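Side-chain contacts in putative polyketide cyclase SMa1630 (Sinorhizobium meliloti 1021, PDB 4U13), which is of unestablished function but is a putative polyketide cyclase with a SnoaL-like domain of the NTF2 clan: residues N11-A16 with S26-P31; D15-N20 with A59-E64; D32-V35 with A40-Q43; V35-A40 with L49-A54; P65-V70 with L76-V81. All blocks are in the same frame, centred on the assembly; numbering follows the deposited sequence.

Contact 1 is the buried one, and contact 5 lies largely at the surface. Contacts 2, 3 and 4 are partly buried. Contacts 1 and 2 both use helix 8-19, and contacts 3 and 4 both use strand 33-37. Contacts 2 and 5 share strand 62-71, and both touch the second subunit. The chemistry follows the place in the fold. Contact 1 is mostly apolar, with no hydrogen bond across it. Contacts 2 and 4 pair an aspartate with an aromatic donor where a helix meets the sheet. Contacts 3 and 5 are antiparallel hairpins tied by backbone bonds. They lie at the two edges of the sheet within this chain, with centres about 20 Å apart.

Contact 1 (N11-A16 with S26-P31); sequences NMYFDA and SETFAP
Met12 meets Thr28 where helix 8-19 packs against the turn into strand 29-30. This is consistent with the NTF2-like fold, in which helices pack in the concave side of a curved sheet. Met12 is present as selenomethionine, a label. A chi1 of -171° swings its CG away from the backbone N, and this carries the chain off the helix and past Thr28. The two side chains pass one another head to tail. CG of Met12 lies 3.6 Å from Thr28 OG1, and SE is equally near. Thr28 OG1 makes a weak hydrogen bond to Ala24 O; no hydrogen bond is made to Met12.

Tyr13 follows and is buried. Tyr13 CB lies 4.2 Å from Thr28 CG2, and this methyl sits at the edge of the tyrosine ring, near its plane. The CD1-CE1 side of the ring reaches Phe29, where Tyr13 CE1 comes to 3.9 Å from Phe29 CZ. These two rings meet at a slant. Phe96, Leu25 and Trp51 also pack on Tyr13.

Phe14 backs Tyr13 from within the helix. Tyr13 CD2 stands 3.9 Å above the plane of the Phe14 ring, over its centre.

Contact 2 (D15-N20 with A59-E64); sequences DADSCN and ASYVAE
Asp17 and Tyr61 join the end of helix 8-19 to the chain entering strand 62-71, an edge strand of the NTF2-like sheet within this chain. The helix closes with a Schellman motif at Asn20. Just before it, Cys19 forms a disulfide with Cys19 of the second subunit.

The direct polar links end on one oxygen. Asp17 OD1 is gripped by a hydrogen bond from Trp52 NE1, and more weakly by one from Tyr61 OH at 2.7 Å. The Tyr61 side chain runs nearly perpendicular to that of Asp17, with ring and carboxylate planes 47° apart.

A water makes the second link. It gives a weak hydrogen bond of 3.1 Å to Asp17 OD2 and accepts one of 2.9 Å from Ala63 N. The carboxylate thus reaches the strand backbone through one solvent molecule.

Lys56 makes a cation-pi contact with Tyr61, and its NZ is hydrogen-bonded to Asp17 O.

The other contacts are made by OD2. The extended chi1 of Asp17 (-173°) turns the carboxylate toward the strand. Asp17 OD2 then lies at the edge of the Tyr61 ring, in its plane, and 3.8 Å from Ala63 CB.

Contact 3 (D32-V35 with A40-Q43); sequences DAVV and ARHQ
Arg41 lies across Val34 in the hairpin of strands 33-37 and 40-43. From CB the arginine chain sets out with CG opposite the backbone N (chi1 -171°). Arg41 CG then rests 4.0 Å from Val34 CG1. The chain stays extended through CD to NE, so the guanidinium is carried over the valine. Val34 CG1 stands 4.2 Å above one face of the Arg41 guanidinium, toward its rim. At the tip, Arg41 NH2 is 3.9 Å from Val34 CG2. The other tip nitrogen, Arg41 NH1, gives a 2.9 Å hydrogen bond to Gln43 OE1, two residues on in the same strand. OE1 lies in the guanidinium plane. The bond probably limits rotation of the guanidinium, although NH1 stands well above the amide plane of Gln43.

The backbones pair antiparallel. Val35 and His42 form the hydrogen-bonded pair: Val35 N gives 3.1 Å to His42 O, and His42 N gives 2.7 Å to Val35 O. Val34 and Gln43 form the non-hydrogen-bonded pair.

Strand 40-43 is outermost in the sheet within this chain. Strand 33-37 lies between it and strand 102-108. The face bearing Val35 and His42 turns to helix 44-59, where Ile48, Ala47 and Trp51 pack against it.

Contact 4 (V35-A40 with L49-A54); sequences VEDEGA and LRWWVA
One indole of helix 44-59, that of Trp51, packs on the hairpin of strands 33-37 and 40-43 in the NTF2-like sheet. The hairpin turns from Asp37 to Ala40 in a type I' beta turn. With chi1 at 159° the Trp51 side chain leaves the helix on the side away from its own N, and its ring reaches Val35 and Asp37 together.

Val35 CG1 makes a CH-pi contact over one face. Val35 CG1 lies 3.8 Å from the centroid of the Trp51 six-membered ring, only 7° off the ring normal. CZ2 and CH2 of Trp51 are each 3.9 Å from Val35 CG1.

The polar contact is at the ring edge. Trp51 NE1 gives a 3.1 Å hydrogen bond to Asp37 OD2, with an angle of 157° at the hydrogen. OD2 lies in the indole plane and is met on its anti side, somewhat out of the carboxylate plane. The carboxylate is turned steeply against the ring. Trp51 also meets the His42 ring and packs on Ile108.

An alanine in place of Trp51 is likely to leave Asp37 OD2 without its N-H partner and to open a gap beside Val35 CG1.

An edge bond and a facial contact on one ring probably restrict turning of the indole, and the N-H offers a directional donor to the carboxylate.

Contact 5 (P65-V70 with L76-V81); sequences PLESTV and LVRAKV
Leu66 N gives the shortest hydrogen bond here, 2.8 Å to Arg78 O. It is nearly straight at 168°, and the donor lies almost along the C=O axis. Next to it, Arg78 N gives a 3.1 Å bond to Glu67 O, with the donor tilted from the carbonyl plane. Leu66 and Glu67 therefore both face Arg78, which is a classic beta bulge. It shifts the register by one residue between the pairs Pro65-Ala79 and Glu67-Arg78.

The two strands, 62-71 and 74-82, form an antiparallel hairpin of the NTF2-like sheet. Beyond the bulge the pairing is regular. Thr69 and Leu76 exchange two backbone hydrogen bonds, and Ser68 faces Val77 as a non-hydrogen-bonded pair.

Glu67 and Arg78 extend alongside each other from one face. Glu67 CG is tucked between its backbone N and carbonyl carbon (chi1 39°), and it lies 3.9 Å from Arg78 CD, at the edge of the guanidinium. The charged ends do not touch, with Glu67 OE2 4.6 Å from Arg78 NE. Any attraction is probably weak.

On the face of Pro65, Ser68, Val77 and Ala79, Pro65 CB meets Val77 CG1 at 3.8 Å, and Phe14 of helix 8-19 packs on both residues.

At the bulge, Leu66 CD1 rests 4.0 Å from Lys80 CB. With an alanine at Leu66 this contact would be lost, and a gap would probably open beside Lys80 and Gln2 of the second subunit. Lys80 NZ bonds to Gln2 OE1 of that subunit and forms a salt bridge with Glu64 OE1.

Contact 1 (N11-A16 with S26-P31)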
# COMPACT_ATOMS: atom_id res chain seq x y z
N ASN A 11 -4.82 4.11 8.79
CA ASN A 11 -3.82 3.42 7.99
C ASN A 11 -4.06 1.91 7.80
O ASN A 11 -3.75 1.32 6.75
CB ASN A 11 -2.51 3.62 8.67
CG ASN A 11 -1.41 3.75 7.71
OD1 ASN A 11 -1.03 4.87 7.36
ND2 ASN A 11 -0.86 2.60 7.26
N MSE A 12 -4.62 1.29 8.84
CA MSE A 12 -5.00 -0.11 8.79
C MSE A 12 -6.12 -0.34 7.80
O MSE A 12 -6.09 -1.32 7.07
CB MSE A 12 -5.39 -0.51 10.21
CG MSE A 12 -5.60 -2.02 10.38
SE MSE A 12 -6.21 -2.49 12.25
CE MSE A 12 -4.68 -1.64 13.22
N TYR A 13 -7.12 0.55 7.78
CA TYR A 13 -8.15 0.52 6.78
C TYR A 13 -7.58 0.44 5.36
O TYR A 13 -7.89 -0.49 4.62
CB TYR A 13 -9.11 1.71 6.92
CG TYR A 13 -10.14 1.67 5.85
CD1 TYR A 13 -11.29 0.92 5.99
CD2 TYR A 13 -9.89 2.26 4.63
CE1 TYR A 13 -12.20 0.82 4.97
CE2 TYR A 13 -10.78 2.15 3.58
CZ TYR A 13 -11.93 1.43 3.76
OH TYR A 13 -12.84 1.33 2.70
N PHE A 14 -6.71 1.37 4.99
CA PHE A 14 -6.22 1.43 3.61
C PHE A 14 -5.27 0.30 3.27
O PHE A 14 -5.24 -0.13 2.12
CB PHE A 14 -5.52 2.76 3.34
CG PHE A 14 -6.50 3.88 3.17
CD1 PHE A 14 -7.28 3.94 2.06
CD2 PHE A 14 -6.68 4.83 4.16
CE1 PHE A 14 -8.19 4.96 1.89
CE2 PHE A 14 -7.56 5.85 4.00
CZ PHE A 14 -8.36 5.89 2.87
N ASP A 15 -4.53 -0.20 4.25
CA ASP A 15 -3.59 -1.35 4.01
C ASP A 15 -4.37 -2.63 3.71
O ASP A 15 -4.02 -3.45 2.81
CB ASP A 15 -2.72 -1.64 5.24
CG ASP A 15 -1.57 -0.60 5.43
OD1 ASP A 15 -1.02 -0.10 4.43
OD2 ASP A 15 -1.18 -0.32 6.59
N ALA A 16 -5.45 -2.75 4.45
CA ALA A 16 -6.34 -3.89 4.32
C ALA A 16 -7.20 -3.84 3.07
O ALA A 16 -7.36 -4.84 2.39
CB ALA A 16 -7.23 -3.98 5.55
N SER A 26 -12.23 -6.41 8.81
CA SER A 26 -13.32 -6.63 9.74
C SER A 26 -12.97 -6.11 11.15
O SER A 26 -13.81 -5.52 11.81
CB SER A 26 -13.67 -8.12 9.80
OG SER A 26 -12.69 -8.85 10.53
N GLU A 27 -11.73 -6.31 11.57
CA GLU A 27 -11.26 -5.90 12.91
C GLU A 27 -11.01 -4.36 13.01
O GLU A 27 -10.68 -3.83 14.06
CB GLU A 27 -10.06 -6.82 13.39
CG GLU A 27 -8.70 -6.71 12.66
CD GLU A 27 -7.82 -8.01 12.68
OE1 GLU A 27 -8.36 -9.11 12.42
OE2 GLU A 27 -6.57 -7.92 12.89
N THR A 28 -11.22 -3.64 11.91
CA THR A 28 -10.97 -2.20 11.85
C THR A 28 -12.14 -1.35 12.35
O THR A 28 -11.93 -0.26 12.88
CB THR A 28 -10.58 -1.86 10.40
OG1 THR A 28 -9.17 -1.98 10.26
CG2 THR A 28 -10.94 -0.52 10.01
N PHE A 29 -13.36 -1.85 12.21
CA PHE A 29 -14.59 -1.15 12.57
C PHE A 29 -15.20 -1.58 13.88
O PHE A 29 -15.11 -2.72 14.26
CB PHE A 29 -15.63 -1.45 11.53
CG PHE A 29 -15.35 -0.83 10.22
CD1 PHE A 29 -15.79 0.47 9.95
CD2 PHE A 29 -14.68 -1.54 9.23
CE1 PHE A 29 -15.58 1.06 8.72
CE2 PHE A 29 -14.45 -0.95 7.99
CZ PHE A 29 -14.89 0.36 7.74
N ALA A 30 -15.85 -0.63 14.55
CA ALA A 30 -16.59 -0.89 15.78
C ALA A 30 -17.75 -1.78 15.40
O ALA A 30 -18.20 -1.73 14.27
CB ALA A 30 -17.14 0.42 16.35
N PRO A 31 -18.25 -2.59 16.35
CA PRO A 31 -19.39 -3.47 16.00
C PRO A 31 -20.64 -2.70 15.49
O PRO A 31 -21.38 -3.18 14.59
CB PRO A 31 -19.68 -4.19 17.32
CG PRO A 31 -18.45 -4.03 18.16
CD PRO A 31 -17.87 -2.71 17.76

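Contact 2 (D15-N20 with A59-E64)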
# COMPACT_ATOMS: atom_id res chain seq x y z
N ASP A 15 -4.53 -0.20 4.25
CA ASP A 15 -3.59 -1.35 4.01
C ASP A 15 -4.37 -2.63 3.71
O ASP A 15 -4.02 -3.45 2.81
CB ASP A 15 -2.72 -1.64 5.24
CG ASP A 15 -1.57 -0.60 5.43
OD1 ASP A 15 -1.02 -0.10 4.43
OD2 ASP A 15 -1.18 -0.32 6.59
N ALA A 16 -5.45 -2.75 4.45
CA ALA A 16 -6.34 -3.89 4.32
C ALA A 16 -7.20 -3.84 3.07
O ALA A 16 -7.36 -4.84 2.39
CB ALA A 16 -7.23 -3.98 5.55
N ASP A 17 -7.76 -2.66 2.80
CA ASP A 17 -8.45 -2.41 1.57
C ASP A 17 -7.52 -2.78 0.41
O ASP A 17 -7.82 -3.55 -0.46
CB ASP A 17 -8.83 -0.93 1.51
CG ASP A 17 -9.72 -0.58 0.33
OD1 ASP A 17 -10.43 -1.47 -0.16
OD2 ASP A 17 -9.75 0.61 -0.09
N SER A 18 -6.36 -2.23 0.43
CA SER A 18 -5.36 -2.43 -0.62
C SER A 18 -4.86 -3.90 -0.80
O SER A 18 -4.48 -4.31 -1.88
CB SER A 18 -4.28 -1.45 -0.32
OG SER A 18 -3.15 -1.76 -1.08
N CYS A 19 -4.73 -4.65 0.30
CA CYS A 19 -4.23 -6.04 0.24
C CYS A 19 -5.32 -7.05 0.17
O CYS A 19 -5.05 -8.26 0.23
CB CYS A 19 -3.34 -6.30 1.46
SG CYS A 19 -1.76 -5.29 1.43
N ASN A 20 -6.56 -6.60 -0.00
CA ASN A 20 -7.73 -7.46 0.02
C ASN A 20 -7.74 -8.31 1.27
O ASN A 20 -7.94 -9.47 1.19
CB ASN A 20 -7.80 -8.38 -1.22
CG ASN A 20 -7.96 -7.62 -2.53
OD1 ASN A 20 -8.63 -6.61 -2.59
ND2 ASN A 20 -7.33 -8.09 -3.58
N ALA A 59 -15.53 -3.20 -9.24
CA ALA A 59 -14.56 -2.35 -9.92
C ALA A 59 -13.07 -2.70 -9.82
O ALA A 59 -12.25 -2.07 -10.53
CB ALA A 59 -14.78 -0.91 -9.53
N SER A 60 -12.69 -3.68 -8.97
CA SER A 60 -11.26 -3.99 -8.71
C SER A 60 -10.45 -2.70 -8.48
O SER A 60 -9.41 -2.47 -9.10
CB SER A 60 -10.68 -4.74 -9.91
OG SER A 60 -11.42 -5.92 -10.19
N TYR A 61 -10.95 -1.85 -7.61
CA TYR A 61 -10.38 -0.50 -7.46
C TYR A 61 -9.13 -0.48 -6.60
O TYR A 61 -8.94 -1.34 -5.77
CB TYR A 61 -11.39 0.45 -6.80
CG TYR A 61 -11.77 0.02 -5.38
CD1 TYR A 61 -12.82 -0.86 -5.15
CD2 TYR A 61 -11.05 0.48 -4.29
CE1 TYR A 61 -13.14 -1.27 -3.89
CE2 TYR A 61 -11.39 0.10 -2.99
CZ TYR A 61 -12.43 -0.80 -2.78
OH TYR A 61 -12.81 -1.21 -1.48
N VAL A 62 -8.35 0.57 -6.76
CA VAL A 62 -7.30 0.97 -5.87
C VAL A 62 -7.68 2.38 -5.27
O VAL A 62 -7.92 3.31 -6.01
CB VAL A 62 -5.98 0.99 -6.71
CG1 VAL A 62 -4.86 1.82 -6.08
CG2 VAL A 62 -5.47 -0.44 -6.98
N ALA A 63 -7.73 2.51 -3.93
CA ALA A 63 -7.81 3.79 -3.22
C ALA A 63 -6.46 4.17 -2.67
O ALA A 63 -5.90 3.48 -1.86
CB ALA A 63 -8.79 3.71 -2.08
N GLU A 64 -5.92 5.31 -3.10
CA GLU A 64 -4.59 5.71 -2.72
C GLU A 64 -4.67 7.03 -1.93
O GLU A 64 -4.97 8.05 -2.52
CB GLU A 64 -3.75 5.85 -3.99
CG GLU A 64 -2.47 6.66 -3.83
CD GLU A 64 -1.73 6.90 -5.14
OE1 GLU A 64 -2.36 6.92 -6.25
OE2 GLU A 64 -0.51 7.14 -5.05
O HOH W 1 -7.32 0.36 -1.97

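Contact 3 (D32-V35 with A40-Q43)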
# COMPACT_ATOMS: atom_id res chain seq x y z
N ASP A 32 -20.84 -1.50 16.06
CA ASP A 32 -21.97 -0.63 15.76
C ASP A 32 -21.69 0.36 14.60
O ASP A 32 -22.42 1.32 14.41
CB ASP A 32 -22.30 0.16 17.04
N ALA A 33 -20.67 0.10 13.78
CA ALA A 33 -20.15 1.14 12.87
C ALA A 33 -21.05 1.34 11.65
O ALA A 33 -21.82 0.47 11.28
CB ALA A 33 -18.77 0.77 12.39
N VAL A 34 -20.92 2.52 11.04
CA VAL A 34 -21.64 2.85 9.82
C VAL A 34 -20.69 3.33 8.72
O VAL A 34 -19.78 4.10 8.98
CB VAL A 34 -22.60 4.03 10.03
CG1 VAL A 34 -23.33 4.37 8.72
CG2 VAL A 34 -23.60 3.70 11.11
N VAL A 35 -20.97 2.89 7.51
CA VAL A 35 -20.38 3.37 6.30
C VAL A 35 -21.50 3.91 5.42
O VAL A 35 -22.50 3.18 5.17
CB VAL A 35 -19.70 2.23 5.53
CG1 VAL A 35 -19.32 2.68 4.13
CG2 VAL A 35 -18.49 1.74 6.30
N ALA A 40 -25.88 5.23 -0.36
CA ALA A 40 -26.36 4.18 0.56
C ALA A 40 -25.65 4.11 1.89
O ALA A 40 -24.55 4.61 2.07
CB ALA A 40 -26.32 2.81 -0.12
N ARG A 41 -26.32 3.43 2.81
CA ARG A 41 -25.92 3.37 4.21
C ARG A 41 -25.79 1.91 4.61
O ARG A 41 -26.70 1.14 4.41
CB ARG A 41 -26.99 4.07 5.04
CG ARG A 41 -26.67 4.31 6.50
CD ARG A 41 -27.81 5.04 7.22
NE ARG A 41 -27.46 5.38 8.61
CZ ARG A 41 -27.59 4.57 9.67
NH1 ARG A 41 -28.08 3.33 9.55
NH2 ARG A 41 -27.22 5.03 10.87
N HIS A 42 -24.66 1.54 5.20
CA HIS A 42 -24.44 0.20 5.67
C HIS A 42 -24.14 0.20 7.17
O HIS A 42 -23.21 0.82 7.63
CB HIS A 42 -23.31 -0.41 4.86
CG HIS A 42 -23.53 -0.30 3.38
ND1 HIS A 42 -22.87 0.61 2.58
CD2 HIS A 42 -24.37 -0.97 2.57
CE1 HIS A 42 -23.29 0.49 1.33
NE2 HIS A 42 -24.20 -0.47 1.30
N GLN A 43 -24.96 -0.47 7.96
CA GLN A 43 -24.78 -0.46 9.42
C GLN A 43 -24.42 -1.85 9.94
O GLN A 43 -24.99 -2.84 9.49
CB GLN A 43 -26.05 0.02 10.07
CG GLN A 43 -25.96 0.15 11.58
CD GLN A 43 -27.09 1.02 12.11
OE1 GLN A 43 -28.15 1.15 11.49
NE2 GLN A 43 -26.87 1.61 13.27

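Contact 4 (V35-A40 with L49-A54)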
# COMPACT_ATOMS: atom_id res chain seq x y z
N VAL A 35 -20.97 2.89 7.51
CA VAL A 35 -20.38 3.37 6.30
C VAL A 35 -21.50 3.91 5.42
O VAL A 35 -22.50 3.18 5.17
CB VAL A 35 -19.70 2.23 5.53
CG1 VAL A 35 -19.32 2.68 4.13
CG2 VAL A 35 -18.49 1.74 6.30
N GLU A 36 -21.35 5.17 4.99
CA GLU A 36 -22.16 5.78 3.94
C GLU A 36 -21.36 5.96 2.66
O GLU A 36 -20.34 6.63 2.67
CB GLU A 36 -22.69 7.11 4.43
CG GLU A 36 -23.26 7.01 5.83
N ASP A 37 -21.83 5.39 1.56
CA ASP A 37 -21.12 5.43 0.26
C ASP A 37 -22.11 5.25 -0.87
O ASP A 37 -23.05 4.47 -0.73
CB ASP A 37 -20.09 4.27 0.18
CG ASP A 37 -19.27 4.22 -1.17
OD1 ASP A 37 -18.61 5.23 -1.60
OD2 ASP A 37 -19.27 3.14 -1.82
N GLU A 38 -21.87 5.91 -2.00
CA GLU A 38 -22.58 5.69 -3.28
C GLU A 38 -24.12 5.71 -3.11
O GLU A 38 -24.79 4.81 -3.60
CB GLU A 38 -22.09 4.37 -3.96
CG GLU A 38 -20.64 4.42 -4.47
CD GLU A 38 -20.02 3.06 -4.87
OE1 GLU A 38 -20.65 1.98 -4.72
OE2 GLU A 38 -18.87 3.06 -5.36
N GLY A 39 -24.65 6.71 -2.40
CA GLY A 39 -26.10 6.85 -2.20
C GLY A 39 -26.72 5.89 -1.17
O GLY A 39 -27.94 5.78 -1.10
N ALA A 40 -25.88 5.23 -0.36
CA ALA A 40 -26.36 4.18 0.56
C ALA A 40 -25.65 4.11 1.89
O ALA A 40 -24.55 4.61 2.07
CB ALA A 40 -26.32 2.81 -0.12
N LEU A 49 -18.87 -5.53 5.48
CA LEU A 49 -18.13 -6.52 4.71
C LEU A 49 -18.79 -6.80 3.38
O LEU A 49 -18.12 -7.04 2.36
CB LEU A 49 -17.97 -7.82 5.49
CG LEU A 49 -16.79 -7.95 6.44
CD1 LEU A 49 -16.93 -9.23 7.24
CD2 LEU A 49 -15.46 -7.96 5.69
N ARG A 50 -20.12 -6.83 3.37
CA ARG A 50 -20.86 -7.11 2.13
C ARG A 50 -20.58 -6.02 1.15
O ARG A 50 -20.31 -6.27 -0.01
CB ARG A 50 -22.38 -7.24 2.36
CG ARG A 50 -22.76 -8.55 3.07
CD ARG A 50 -24.24 -8.92 2.99
NE ARG A 50 -25.15 -7.83 3.29
CZ ARG A 50 -26.46 -7.85 3.07
NH1 ARG A 50 -27.18 -6.77 3.38
NH2 ARG A 50 -27.04 -8.93 2.53
N TRP A 51 -20.60 -4.81 1.66
CA TRP A 51 -20.41 -3.66 0.87
C TRP A 51 -19.00 -3.65 0.24
O TRP A 51 -18.88 -3.34 -0.97
CB TRP A 51 -20.58 -2.45 1.74
CG TRP A 51 -19.94 -1.20 1.17
CD1 TRP A 51 -20.41 -0.43 0.15
CD2 TRP A 51 -18.73 -0.60 1.61
NE1 TRP A 51 -19.55 0.63 -0.09
CE2 TRP A 51 -18.51 0.55 0.80
CE3 TRP A 51 -17.80 -0.93 2.59
CZ2 TRP A 51 -17.40 1.39 0.98
CZ3 TRP A 51 -16.66 -0.11 2.75
CH2 TRP A 51 -16.48 1.04 1.95
N TRP A 52 -17.99 -3.97 1.06
CA TRP A 52 -16.60 -3.97 0.64
C TRP A 52 -16.32 -5.05 -0.42
O TRP A 52 -15.65 -4.81 -1.45
CB TRP A 52 -15.71 -4.13 1.88
CG TRP A 52 -14.25 -4.14 1.61
CD1 TRP A 52 -13.46 -3.08 1.32
CD2 TRP A 52 -13.38 -5.27 1.68
NE1 TRP A 52 -12.17 -3.47 1.16
CE2 TRP A 52 -12.08 -4.81 1.38
CE3 TRP A 52 -13.58 -6.63 1.96
CZ2 TRP A 52 -10.98 -5.67 1.34
CZ3 TRP A 52 -12.49 -7.48 1.91
CH2 TRP A 52 -11.19 -6.99 1.62
N VAL A 53 -16.87 -6.24 -0.20
CA VAL A 53 -16.77 -7.31 -1.17
C VAL A 53 -17.40 -6.98 -2.56
O VAL A 53 -16.73 -7.13 -3.59
CB VAL A 53 -17.36 -8.61 -0.59
CG1 VAL A 53 -17.47 -9.70 -1.65
CG2 VAL A 53 -16.48 -9.13 0.57
N ALA A 54 -18.65 -6.48 -2.57
CA ALA A 54 -19.30 -6.09 -3.82
C ALA A 54 -18.53 -4.99 -4.60
O ALA A 54 -18.43 -5.04 -5.82
CB ALA A 54 -20.74 -5.64 -3.58

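Contact 5 (P65-V70 with L76-V81)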
# COMPACT_ATOMS: atom_id res chain seq x y z
N PRO A 65 -4.44 7.02 -0.59
CA PRO A 65 -4.48 8.28 0.13
C PRO A 65 -3.46 9.31 -0.41
O PRO A 65 -2.33 8.94 -0.72
CB PRO A 65 -4.12 7.90 1.55
CG PRO A 65 -4.32 6.42 1.62
CD PRO A 65 -4.05 5.90 0.27
N LEU A 66 -3.91 10.56 -0.59
CA LEU A 66 -3.08 11.63 -1.12
C LEU A 66 -2.75 12.72 -0.10
O LEU A 66 -1.73 13.35 -0.22
CB LEU A 66 -3.79 12.33 -2.28
CG LEU A 66 -4.11 11.48 -3.51
CD1 LEU A 66 -4.78 12.35 -4.57
CD2 LEU A 66 -2.84 10.81 -4.04
N GLU A 67 -3.69 13.04 0.77
CA GLU A 67 -3.45 13.99 1.83
C GLU A 67 -4.45 13.81 2.90
O GLU A 67 -5.42 13.06 2.72
CB GLU A 67 -3.44 15.45 1.36
CG GLU A 67 -4.43 15.87 0.32
CD GLU A 67 -4.20 17.34 -0.03
OE1 GLU A 67 -4.50 18.19 0.84
OE2 GLU A 67 -3.73 17.65 -1.15
N SER A 68 -4.18 14.43 4.03
CA SER A 68 -5.03 14.25 5.18
C SER A 68 -4.96 15.43 6.17
O SER A 68 -3.99 16.15 6.20
CB SER A 68 -4.61 12.98 5.90
OG SER A 68 -3.30 13.15 6.43
N THR A 69 -6.03 15.59 6.94
CA THR A 69 -6.09 16.54 8.04
C THR A 69 -6.90 15.85 9.17
O THR A 69 -7.90 15.20 8.92
CB THR A 69 -6.75 17.90 7.62
OG1 THR A 69 -8.13 17.69 7.33
CG2 THR A 69 -6.08 18.51 6.36
N VAL A 70 -6.44 15.97 10.40
CA VAL A 70 -7.15 15.40 11.54
C VAL A 70 -7.77 16.58 12.30
O VAL A 70 -7.16 17.62 12.44
CB VAL A 70 -6.22 14.52 12.44
CG1 VAL A 70 -7.01 13.81 13.54
CG2 VAL A 70 -5.51 13.43 11.61
N LEU A 76 -9.96 13.19 7.93
CA LEU A 76 -10.42 13.46 6.57
C LEU A 76 -9.30 13.19 5.61
O LEU A 76 -8.27 13.85 5.65
CB LEU A 76 -10.80 14.91 6.42
CG LEU A 76 -12.26 15.24 6.69
CD1 LEU A 76 -12.67 14.83 8.10
CD2 LEU A 76 -12.51 16.74 6.47
N VAL A 77 -9.55 12.25 4.69
CA VAL A 77 -8.53 11.79 3.78
C VAL A 77 -9.03 11.92 2.35
O VAL A 77 -10.12 11.47 2.01
CB VAL A 77 -8.12 10.32 4.12
CG1 VAL A 77 -7.01 9.79 3.22
CG2 VAL A 77 -7.59 10.22 5.52
N ARG A 78 -8.24 12.60 1.53
CA ARG A 78 -8.49 12.64 0.12
C ARG A 78 -7.81 11.43 -0.49
O ARG A 78 -6.58 11.21 -0.28
CB ARG A 78 -7.96 13.92 -0.52
CG ARG A 78 -8.80 15.14 -0.18
CD ARG A 78 -8.15 16.40 -0.76
NE ARG A 78 -8.02 16.34 -2.24
CZ ARG A 78 -8.95 16.80 -3.10
NH1 ARG A 78 -10.08 17.32 -2.63
NH2 ARG A 78 -8.74 16.71 -4.42
N ALA A 79 -8.57 10.64 -1.27
CA ALA A 79 -7.98 9.48 -1.88
C ALA A 79 -8.28 9.37 -3.36
O ALA A 79 -9.40 9.64 -3.82
CB ALA A 79 -8.37 8.23 -1.10
N LYS A 80 -7.27 9.01 -4.14
CA LYS A 80 -7.47 8.84 -5.56
C LYS A 80 -7.98 7.43 -5.71
O LYS A 80 -7.39 6.48 -5.24
CB LYS A 80 -6.21 9.06 -6.36
CG LYS A 80 -6.52 9.15 -7.86
CD LYS A 80 -5.26 9.26 -8.72
CE LYS A 80 -4.59 7.91 -8.87
NZ LYS A 80 -3.12 8.06 -9.12
N VAL A 81 -9.14 7.32 -6.32
CA VAL A 81 -9.75 6.02 -6.58
C VAL A 81 -9.68 5.71 -8.06
O VAL A 81 -10.08 6.51 -8.89
CB VAL A 81 -11.20 6.00 -6.10
CG1 VAL A 81 -11.79 4.66 -6.33
CG2 VAL A 81 -11.20 6.37 -4.62